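Local coordinates for putative uncharacterized protein PH0242 (Pyrococcus horikoshii, PDB 3VU1) that is the C-terminal globular part of an archaeal oligosaccharyltransferase (AglB), with several beta-rich units and a bound calcium ion, at residues S372-L377 with E437-A442; A387-R392 with T423-G428. All blocks are in the same frame, centred on the assembly; numbering follows the deposited sequence.

Contact 1. Residues S372-L377 with E437-A442; sequences SGRLEL and EIVVNA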
ATOM      1  N   SER A 372       6.831   0.196 -35.403  1.00 56.55           N
ATOM      2  CA  SER A 372       6.086   1.406 -35.767  1.00 59.10           C
ATOM      3  C   SER A 372       4.654   1.050 -36.092  1.00 63.09           C
ATOM      4  O   SER A 372       4.381  -0.112 -36.394  1.00 66.60           O
ATOM      5  CB  SER A 372       6.720   2.089 -36.971  1.00 64.52           C
ATOM      6  OG  SER A 372       8.041   2.517 -36.669  1.00 74.72           O
ATOM      7  N   GLY A 373       3.739   2.027 -36.017  1.00 65.02           N
ATOM      8  CA  GLY A 373       2.354   1.818 -36.504  1.00 64.12           C
ATOM      9  C   GLY A 373       1.126   2.461 -35.866  1.00 62.08           C
ATOM     10  O   GLY A 373       1.216   3.216 -34.907  1.00 67.08           O
ATOM     11  N   ARG A 374      -0.037   2.169 -36.432  1.00 61.78           N
ATOM     12  CA  ARG A 374      -1.284   2.635 -35.875  1.00 63.74           C
ATOM     13  C   ARG A 374      -1.629   1.827 -34.638  1.00 67.27           C
ATOM     14  O   ARG A 374      -1.668   0.590 -34.673  1.00 65.79           O
ATOM     15  CB  ARG A 374      -2.404   2.579 -36.900  1.00 65.19           C
ATOM     16  CG  ARG A 374      -2.617   3.908 -37.613  1.00 77.37           C
ATOM     17  CD  ARG A 374      -3.662   3.795 -38.717  1.00 82.65           C
ATOM     18  NE  ARG A 374      -4.826   3.030 -38.270  1.00 81.10           N
ATOM     19  CZ  ARG A 374      -6.015   3.560 -38.004  1.00 82.79           C
ATOM     20  NH1 ARG A 374      -7.011   2.777 -37.590  1.00 80.10           N
ATOM     21  NH2 ARG A 374      -6.208   4.868 -38.160  1.00 79.34           N
ATOM     22  N   LEU A 375      -1.852   2.555 -33.543  1.00 66.84           N
ATOM     23  CA  LEU A 375      -2.135   1.985 -32.237  1.00 59.05           C
ATOM     24  C   LEU A 375      -3.534   2.385 -31.882  1.00 56.82           C
ATOM     25  O   LEU A 375      -3.860   3.573 -31.955  1.00 55.26           O
ATOM     26  CB  LEU A 375      -1.149   2.550 -31.216  1.00 60.83           C
ATOM     27  CG  LEU A 375      -1.408   2.454 -29.706  1.00 61.88           C
ATOM     28  CD1 LEU A 375      -1.258   1.023 -29.196  1.00 57.49           C
ATOM     29  CD2 LEU A 375      -0.476   3.410 -28.958  1.00 59.01           C
ATOM     30  N   GLU A 376      -4.357   1.398 -31.519  1.00 56.81           N
ATOM     31  CA  GLU A 376      -5.771   1.624 -31.193  1.00 60.61           C
ATOM     32  C   GLU A 376      -6.117   1.165 -29.775  1.00 61.59           C
ATOM     33  O   GLU A 376      -6.030  -0.022 -29.455  1.00 62.19           O
ATOM     34  CB  GLU A 376      -6.687   0.921 -32.192  1.00 67.01           C
ATOM     35  CG  GLU A 376      -6.605   1.437 -33.627  1.00 77.08           C
ATOM     36  CD  GLU A 376      -6.674   0.311 -34.662  1.00 83.11           C
ATOM     37  OE1 GLU A 376      -7.739  -0.355 -34.778  1.00 76.15           O
ATOM     38  OE2 GLU A 376      -5.643   0.084 -35.352  1.00 87.35           O
ATOM     39  N   LEU A 377      -6.509   2.124 -28.938  1.00 60.50           N
ATOM     40  CA  LEU A 377      -6.832   1.883 -27.536  1.00 55.76           C
ATOM     41  C   LEU A 377      -8.246   2.322 -27.282  1.00 55.67           C
ATOM     42  O   LEU A 377      -8.714   3.296 -27.862  1.00 57.36           O
ATOM     43  CB  LEU A 377      -5.972   2.747 -26.620  1.00 51.52           C
ATOM     44  CG  LEU A 377      -4.472   2.709 -26.776  1.00 54.47           C
ATOM     45  CD1 LEU A 377      -3.873   4.063 -26.459  1.00 55.14           C
ATOM     46  CD2 LEU A 377      -3.904   1.645 -25.866  1.00 57.70           C
ATOM     47  N   GLU A 437     -12.227   6.151 -27.496  1.00 58.40           N
ATOM     48  CA  GLU A 437     -11.432   5.493 -28.540  1.00 59.00           C
ATOM     49  C   GLU A 437     -10.278   6.371 -28.942  1.00 56.17           C
ATOM     50  O   GLU A 437     -10.454   7.560 -29.179  1.00 57.84           O
ATOM     51  CB  GLU A 437     -12.261   5.190 -29.770  1.00 67.84           C
ATOM     52  CG  GLU A 437     -13.184   4.001 -29.636  1.00 76.08           C
ATOM     53  CD  GLU A 437     -14.235   4.003 -30.725  1.00 89.30           C
ATOM     54  OE1 GLU A 437     -13.865   4.009 -31.924  1.00100.12           O
ATOM     55  OE2 GLU A 437     -15.435   4.010 -30.381  1.00 94.92           O
ATOM     56  N   ILE A 438      -9.092   5.784 -29.015  1.00 55.72           N
ATOM     57  CA  ILE A 438      -7.888   6.544 -29.297  1.00 56.76           C
ATOM     58  C   ILE A 438      -7.079   5.893 -30.408  1.00 58.18           C
ATOM     59  O   ILE A 438      -6.834   4.677 -30.381  1.00 55.12           O
ATOM     60  CB  ILE A 438      -7.044   6.787 -28.014  1.00 58.85           C
ATOM     61  CG1 ILE A 438      -7.497   8.065 -27.312  1.00 57.68           C
ATOM     62  CG2 ILE A 438      -5.566   6.951 -28.326  1.00 58.83           C
ATOM     63  CD1 ILE A 438      -8.611   7.850 -26.318  1.00 60.82           C
ATOM     64  N   VAL A 439      -6.680   6.723 -31.382  1.00 56.42           N
ATOM     65  CA  VAL A 439      -5.894   6.278 -32.525  1.00 55.94           C
ATOM     66  C   VAL A 439      -4.697   7.205 -32.751  1.00 55.81           C
ATOM     67  O   VAL A 439      -4.861   8.419 -32.835  1.00 57.18           O
ATOM     68  CB  VAL A 439      -6.756   6.207 -33.807  1.00 59.90           C
ATOM     69  CG1 VAL A 439      -5.979   5.500 -34.912  1.00 64.23           C
ATOM     70  CG2 VAL A 439      -8.093   5.498 -33.550  1.00 57.00           C
ATOM     71  N   VAL A 440      -3.495   6.635 -32.836  1.00 53.43           N
ATOM     72  CA  VAL A 440      -2.261   7.427 -32.946  1.00 53.71           C
ATOM     73  C   VAL A 440      -1.170   6.621 -33.640  1.00 54.93           C
ATOM     74  O   VAL A 440      -1.217   5.380 -33.637  1.00 50.67           O
ATOM     75  CB  VAL A 440      -1.711   7.937 -31.566  1.00 54.11           C
ATOM     76  CG1 VAL A 440      -2.625   8.992 -30.950  1.00 53.86           C
ATOM     77  CG2 VAL A 440      -1.456   6.791 -30.587  1.00 52.38           C
ATOM     78  N   ASN A 441      -0.202   7.334 -34.231  1.00 60.79           N
ATOM     79  CA  ASN A 441       1.010   6.719 -34.789  1.00 65.99           C
ATOM     80  C   ASN A 441       2.062   6.574 -33.709  1.00 66.75           C
ATOM     81  O   ASN A 441       2.322   7.517 -32.949  1.00 67.71           O
ATOM     82  CB  ASN A 441       1.578   7.544 -35.950  1.00 74.26           C
ATOM     83  CG  ASN A 441       0.755   7.428 -37.229  1.00 82.03           C
ATOM     84  OD1 ASN A 441      -0.000   6.465 -37.441  1.00 81.97           O
ATOM     85  ND2 ASN A 441       0.914   8.413 -38.104  1.00 81.24           N
ATOM     86  N   ALA A 442       2.686   5.403 -33.647  1.00 64.43           N
ATOM     87  CA  ALA A 442       3.598   5.099 -32.548  1.00 65.22           C
ATOM     88  C   ALA A 442       4.979   4.627 -32.995  1.00 65.02           C
ATOM     89  O   ALA A 442       5.096   3.689 -33.783  1.00 65.44           O
ATOM     90  CB  ALA A 442       2.958   4.081 -31.611  1.00 63.99           C
TER
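Gly373 and Ala442 open the antiparallel ladder between strands 372-377 and 437-442 as a hydrogen-bonded pair, with Ala442 N reaching Gly373 O at 2.9 Å and Gly373 N answering to Ala442 O. Glycine suits this place because at phi 146° a side chain would collide with the carbonyl oxygen of Ser372. At Arg374 the side chain rises on the face it shares with Glu376, Val439 and Asn441. Its bend at chi3 (44°) carries the guanidinium over Val439, whose CG1 lies against one face, 3.3 Å from Arg374 NH2, while Arg374 CG brushes Asn441 OD1. Leu375 turns to the other face; its N gives a nearly straight bond to Val440 O (2.9 Å), and its CD2 lies beside Val440 CG2 at 3.9 Å, both side chains pointing the same way. Glu376 returns to the face of Arg374, with which it forms a long salt bridge. At Leu377 the O accepts from Ile438 N at 2.8 Å, and CD1 meets Ile438 CG2. The buried leucines suit the inner face, where strands 336-356, 412-431 and 464-487 supply Val354, Leu425 and Phe475; the backbone of strand 372-377 also bonds to Arg355 and Asn357.

Contact 2. Residues A387-R392 with T423-G428; sequences ADLYLR and TKLKEG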
ATOM      1  N   ALA A 387      -5.400  14.844 -21.440  1.00 52.37           N
ATOM      2  CA  ALA A 387      -4.280  13.950 -21.199  1.00 51.67           C
ATOM      3  C   ALA A 387      -3.195  14.067 -22.251  1.00 48.52           C
ATOM      4  O   ALA A 387      -3.437  14.495 -23.364  1.00 49.34           O
ATOM      5  CB  ALA A 387      -4.773  12.510 -21.123  1.00 53.36           C
ATOM      6  N   ASP A 388      -1.991  13.705 -21.849  1.00 48.78           N
ATOM      7  CA  ASP A 388      -0.918  13.361 -22.747  1.00 53.04           C
ATOM      8  C   ASP A 388      -0.808  11.829 -22.729  1.00 57.59           C
ATOM      9  O   ASP A 388      -1.088  11.195 -21.696  1.00 57.33           O
ATOM     10  CB  ASP A 388       0.379  14.013 -22.275  1.00 55.37           C
ATOM     11  CG  ASP A 388       0.346  15.537 -22.392  1.00 59.55           C
ATOM     12  OD1 ASP A 388       1.308  16.184 -21.911  1.00 58.06           O
ATOM     13  OD2 ASP A 388      -0.640  16.081 -22.961  1.00 62.39           O
ATOM     14  N   LEU A 389      -0.450  11.235 -23.870  1.00 55.74           N
ATOM     15  CA  LEU A 389      -0.285   9.784 -23.955  1.00 49.73           C
ATOM     16  C   LEU A 389       1.183   9.428 -24.110  1.00 46.64           C
ATOM     17  O   LEU A 389       1.824   9.912 -25.027  1.00 51.09           O
ATOM     18  CB  LEU A 389      -1.092   9.231 -25.117  1.00 48.45           C
ATOM     19  CG  LEU A 389      -0.878   7.772 -25.547  1.00 52.42           C
ATOM     20  CD1 LEU A 389      -1.131   6.780 -24.412  1.00 48.23           C
ATOM     21  CD2 LEU A 389      -1.712   7.446 -26.794  1.00 47.53           C
ATOM     22  N   TYR A 390       1.719   8.599 -23.221  1.00 40.95           N
ATOM     23  CA  TYR A 390       3.112   8.188 -23.346  1.00 42.00           C
ATOM     24  C   TYR A 390       3.239   6.691 -23.551  1.00 43.61           C
ATOM     25  O   TYR A 390       2.286   5.929 -23.321  1.00 42.49           O
ATOM     26  CB  TYR A 390       3.920   8.528 -22.088  1.00 41.70           C
ATOM     27  CG  TYR A 390       4.114   9.986 -21.795  1.00 43.57           C
ATOM     28  CD1 TYR A 390       3.073  10.757 -21.264  1.00 43.57           C
ATOM     29  CD2 TYR A 390       5.345  10.594 -22.012  1.00 40.19           C
ATOM     30  CE1 TYR A 390       3.258  12.097 -20.977  1.00 43.15           C
ATOM     31  CE2 TYR A 390       5.527  11.930 -21.734  1.00 41.41           C
ATOM     32  CZ  TYR A 390       4.488  12.673 -21.219  1.00 42.40           C
ATOM     33  OH  TYR A 390       4.676  14.005 -20.945  1.00 43.68           O
ATOM     34  N   LEU A 391       4.437   6.276 -23.954  1.00 41.22           N
ATOM     35  CA  LEU A 391       4.816   4.892 -23.815  1.00 42.59           C
ATOM     36  C   LEU A 391       5.733   4.856 -22.617  1.00 44.16           C
ATOM     37  O   LEU A 391       6.703   5.632 -22.547  1.00 44.99           O
ATOM     38  CB  LEU A 391       5.526   4.347 -25.061  1.00 41.62           C
ATOM     39  CG  LEU A 391       4.743   4.152 -26.375  1.00 44.92           C
ATOM     40  CD1 LEU A 391       5.628   3.360 -27.335  1.00 45.93           C
ATOM     41  CD2 LEU A 391       3.389   3.461 -26.204  1.00 40.27           C
ATOM     42  N   ARG A 392       5.411   3.962 -21.679  1.00 41.90           N
ATOM     43  CA  ARG A 392       6.111   3.879 -20.410  1.00 41.78           C
ATOM     44  C   ARG A 392       6.739   2.524 -20.243  1.00 39.84           C
ATOM     45  O   ARG A 392       6.100   1.511 -20.501  1.00 40.60           O
ATOM     46  CB  ARG A 392       5.166   4.152 -19.219  1.00 38.41           C
ATOM     47  CG  ARG A 392       5.929   4.512 -17.943  1.00 39.21           C
ATOM     48  CD  ARG A 392       5.050   4.478 -16.713  1.00 39.45           C
ATOM     49  NE  ARG A 392       4.371   3.191 -16.591  1.00 39.06           N
ATOM     50  CZ  ARG A 392       3.240   2.988 -15.921  1.00 35.52           C
ATOM     51  NH1 ARG A 392       2.623   3.985 -15.293  1.00 34.91           N
ATOM     52  NH2 ARG A 392       2.718   1.786 -15.911  1.00 34.10           N
ATOM     53  N   THR A 423       8.591   7.552 -24.712  1.00 51.21           N
ATOM     54  CA  THR A 423       8.270   8.544 -25.712  1.00 50.74           C
ATOM     55  C   THR A 423       6.857   9.061 -25.504  1.00 53.53           C
ATOM     56  O   THR A 423       5.983   8.336 -25.016  1.00 57.87           O
ATOM     57  CB  THR A 423       8.382   7.968 -27.142  1.00 53.92           C
ATOM     58  OG1 THR A 423       8.177   9.018 -28.084  1.00 60.14           O
ATOM     59  CG2 THR A 423       7.313   6.883 -27.409  1.00 54.23           C
ATOM     60  N   LYS A 424       6.643  10.316 -25.893  1.00 53.39           N
ATOM     61  CA  LYS A 424       5.348  10.967 -25.824  1.00 52.78           C
ATOM     62  C   LYS A 424       4.673  10.723 -27.149  1.00 53.00           C
ATOM     63  O   LYS A 424       5.299  10.876 -28.171  1.00 57.31           O
ATOM     64  CB  LYS A 424       5.559  12.461 -25.621  1.00 52.55           C
ATOM     65  CG  LYS A 424       4.361  13.210 -25.080  1.00 55.85           C
ATOM     66  CD  LYS A 424       4.854  14.573 -24.636  1.00 61.17           C
ATOM     67  CE  LYS A 424       3.782  15.357 -23.912  1.00 61.25           C
ATOM     68  NZ  LYS A 424       4.232  16.758 -23.691  1.00 60.27           N
ATOM     69  N   LEU A 425       3.411  10.322 -27.150  1.00 54.35           N
ATOM     70  CA  LEU A 425       2.758   9.971 -28.407  1.00 51.62           C
ATOM     71  C   LEU A 425       1.798  11.028 -28.898  1.00 51.84           C
ATOM     72  O   LEU A 425       1.547  11.115 -30.098  1.00 54.53           O
ATOM     73  CB  LEU A 425       2.019   8.631 -28.319  1.00 50.80           C
ATOM     74  CG  LEU A 425       2.738   7.305 -28.090  1.00 50.99           C
ATOM     75  CD1 LEU A 425       1.704   6.188 -28.047  1.00 50.10           C
ATOM     76  CD2 LEU A 425       3.791   7.026 -29.145  1.00 49.17           C
ATOM     77  N   LYS A 426       1.240  11.809 -27.980  1.00 54.41           N
ATOM     78  CA  LYS A 426       0.237  12.820 -28.328  1.00 59.98           C
ATOM     79  C   LYS A 426       0.006  13.753 -27.146  1.00 60.62           C
ATOM     80  O   LYS A 426      -0.082  13.298 -26.006  1.00 63.88           O
ATOM     81  CB  LYS A 426      -1.085  12.146 -28.748  1.00 65.17           C
ATOM     82  CG  LYS A 426      -2.206  13.082 -29.182  1.00 70.18           C
ATOM     83  CD  LYS A 426      -1.993  13.661 -30.576  1.00 81.42           C
ATOM     84  CE  LYS A 426      -3.305  13.712 -31.347  1.00 82.79           C
ATOM     85  NZ  LYS A 426      -3.864  12.336 -31.533  1.00 80.11           N
ATOM     86  N   GLU A 427      -0.069  15.051 -27.423  1.00 58.57           N
ATOM     87  CA  GLU A 427      -0.418  16.044 -26.420  1.00 55.17           C
ATOM     88  C   GLU A 427      -1.902  16.323 -26.535  1.00 54.66           C
ATOM     89  O   GLU A 427      -2.486  16.113 -27.585  1.00 55.28           O
ATOM     90  CB  GLU A 427       0.336  17.345 -26.657  1.00 58.05           C
ATOM     91  CG  GLU A 427       1.819  17.282 -26.362  1.00 64.20           C
ATOM     92  CD  GLU A 427       2.484  18.653 -26.320  1.00 72.98           C
ATOM     93  OE1 GLU A 427       1.881  19.647 -26.807  1.00 72.50           O
ATOM     94  OE2 GLU A 427       3.627  18.728 -25.797  1.00 76.52           O
ATOM     95  N   GLY A 428      -2.509  16.770 -25.441  1.00 54.87           N
ATOM     96  CA  GLY A 428      -3.854  17.334 -25.456  1.00 48.65           C
ATOM     97  C   GLY A 428      -4.988  16.488 -25.963  1.00 49.45           C
ATOM     98  O   GLY A 428      -5.871  16.993 -26.635  1.00 52.28           O
TER
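Lys424 lies across Tyr390 on one face of the hairpin, and its extended chain can be followed atom by atom. CB starts near Tyr390 CE2. With CG anti to the backbone N (chi1 -161°), the chain is laid over the ring, and Lys424 CG makes a CH-pi contact 4.0 Å from the Tyr390 centroid, 22° off the ring normal. CD passes on to Tyr390 OH, and Lys424 CE touches both that hydroxyl oxygen and Asp388 OD1, the latter at 3.3 Å. NZ ends between two carboxylates, bonded to Glu427 OE2 at 2.9 Å and in a looser salt bridge with Asp388 OD1 at 3.5 Å. Lysine suits the place because its methylenes can cover an aromatic face while its terminal ammonium reaches the two acids. The other oxygen of Asp388, OD2, accepts from Gly428 N (3.2 Å); Gly428 has phi 59°, a conformation glycine adopts more readily than most other residues.

At Leu389 a classic beta bulge sets two residues, Leu425 and Lys426, against one: Leu425 N gives to Leu389 O (2.7 Å), and Leu389 N to Lys426 O. The bulge brings Leu425 CD1 against Leu389 CD2 and Leu391 CD2, apolar groups suited to the side of the sheet turned to strand 434-443. Strand 385-401 pairs on its other edge with strand 464-487, and Val440 of strand 434-443 packs on Leu389 and Leu425.

Contacts 1 and 2 lie with their centres about 11 Å apart and share one antiparallel, curled sheet system within the Peripheral 2 domain. Along the chain the order is 372-377, 387-392, 423-428, 437-442, so the hairpin of contact 2 falls between the two strands of contact 1. Strands 336-356 and 464-487 join the two pairs, since the first borders strand 372-381, the second borders strand 385-401, and they pair with each other. The apolar faces then meet: Leu375 CD2 lies 3.6 Å from Leu425 CD1, and Ala442 CA 3.9 Å from Leu425 CD2. The two ladders thus build a common hydrophobic core, with Arg374, Glu376 and the Asp388-Lys424-Glu427 network away from it.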